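Local atomic coordinates of tegument protein UL51 (Human herpesvirus 1, PDB entry 6T5A), a protein that acts in virus egress from the perinuclear space and in secondary envelopment of cytoplasmic capsids, and maintains the shape of the cytoplasmic viral assembly centre in infected neurons. Residues Pro43-Leu46 with Asp47-Leu50. The protein carries 1 engineered substitution. Residues are numbered along the deposited sequence; the frame is centred on the assembly and turned at random.
Sequences PITL and DDAL
T45 and D48 bind each other twice where the chain enters helix 46-61. The hydroxyl OG1 of T45 accepts the backbone N-H of D48 at 3.1 Å, the capping bond of the helix start. A chi1 of 71° sets OG1 between the backbone N and C of T45, turned to the helix start; threonine suits the N-cap because its oxygen sits so close to the main chain. D48 replies with its carboxylate, CG lying beside its own backbone N (chi1 -72°): OD2 accepts T45 N at 3.2 Å, nearly straight at 175° but from above the carboxylate plane. Aspartate's negative charge should be favoured at a helix N-terminus. Behind the cap, A49 N bonds to T45 O, and L50 N to L46 O at 2.8 Å.

The tight side is apolar. Branched I44 lays its methyl CG2 3.8 Å from D48 CB and, more loosely, near the small methyl of A49, while L46 CG meets L50 CD1 at 3.9 Å; chains of other proteins in the assembly pack on I44, L46 and A49, buried positions that suit apolar side chains. The carboxylate side is wetter: one water donates to both P43 O and D48 OD2, and a second lies close to T45 OG1 and donates a longer bond, 3.3 Å, to D48 OD1. Reciprocal side-chain-to-backbone bonds between N-cap T45 and D48 make this a capping box, opening the first helix after strand 28-38 in this UL51-family fragment.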
# COMPACT_ATOMS: atom_id res chain seq x y z
N PRO A 43 -2.52 9.38 -10.13
CA PRO A 43 -1.61 8.35 -10.65
C PRO A 43 -0.66 8.85 -11.76
O PRO A 43 -0.22 8.04 -12.57
CB PRO A 43 -2.59 7.30 -11.17
CG PRO A 43 -3.71 8.16 -11.77
CD PRO A 43 -3.77 9.43 -10.92
N ILE A 44 -0.36 10.18 -11.82
CA ILE A 44 0.50 10.75 -12.87
C ILE A 44 1.92 10.26 -12.66
O ILE A 44 2.46 10.38 -11.55
CB ILE A 44 0.43 12.32 -12.97
CG1 ILE A 44 -1.02 12.85 -13.11
CG2 ILE A 44 1.36 12.89 -14.08
CD1 ILE A 44 -1.85 12.36 -14.37
N THR A 45 2.52 9.72 -13.72
CA THR A 45 3.89 9.17 -13.66
C THR A 45 4.89 10.23 -14.15
O THR A 45 4.50 11.19 -14.83
CB THR A 45 4.00 7.90 -14.52
OG1 THR A 45 3.93 8.24 -15.91
CG2 THR A 45 2.96 6.83 -14.16
N LEU A 46 6.18 10.01 -13.87
CA LEU A 46 7.22 10.90 -14.37
C LEU A 46 7.22 10.93 -15.91
O LEU A 46 7.36 12.01 -16.49
CB LEU A 46 8.58 10.49 -13.78
CG LEU A 46 9.82 11.27 -14.23
CD1 LEU A 46 9.70 12.80 -13.95
CD2 LEU A 46 11.05 10.69 -13.58
N ASP A 47 7.02 9.75 -16.58
CA ASP A 47 6.95 9.65 -18.04
C ASP A 47 5.81 10.51 -18.58
O ASP A 47 5.96 11.15 -19.62
CB ASP A 47 6.75 8.19 -18.49
CG ASP A 47 6.88 7.98 -19.99
OD1 ASP A 47 7.99 8.20 -20.52
OD2 ASP A 47 5.88 7.58 -20.62
N ASP A 48 4.65 10.51 -17.88
CA ASP A 48 3.48 11.31 -18.29
C ASP A 48 3.80 12.80 -18.27
O ASP A 48 3.48 13.51 -19.20
CB ASP A 48 2.30 11.09 -17.34
CG ASP A 48 1.58 9.77 -17.40
OD1 ASP A 48 1.65 9.11 -18.46
OD2 ASP A 48 0.90 9.42 -16.41
N ALA A 49 4.38 13.27 -17.15
CA ALA A 49 4.69 14.68 -16.99
C ALA A 49 5.83 15.13 -17.91
O ALA A 49 5.75 16.23 -18.44
CB ALA A 49 4.98 15.00 -15.53
N LEU A 50 6.84 14.25 -18.17
CA LEU A 50 7.92 14.59 -19.11
C LEU A 50 7.39 14.63 -20.55
O LEU A 50 7.82 15.48 -21.33
CB LEU A 50 9.12 13.61 -19.03
CG LEU A 50 10.08 13.77 -17.81
CD1 LEU A 50 11.04 12.59 -17.73
CD2 LEU A 50 10.90 15.04 -17.91
O HOH W 1 -0.79 7.71 -15.22
O HOH W 2 3.16 6.32 -17.67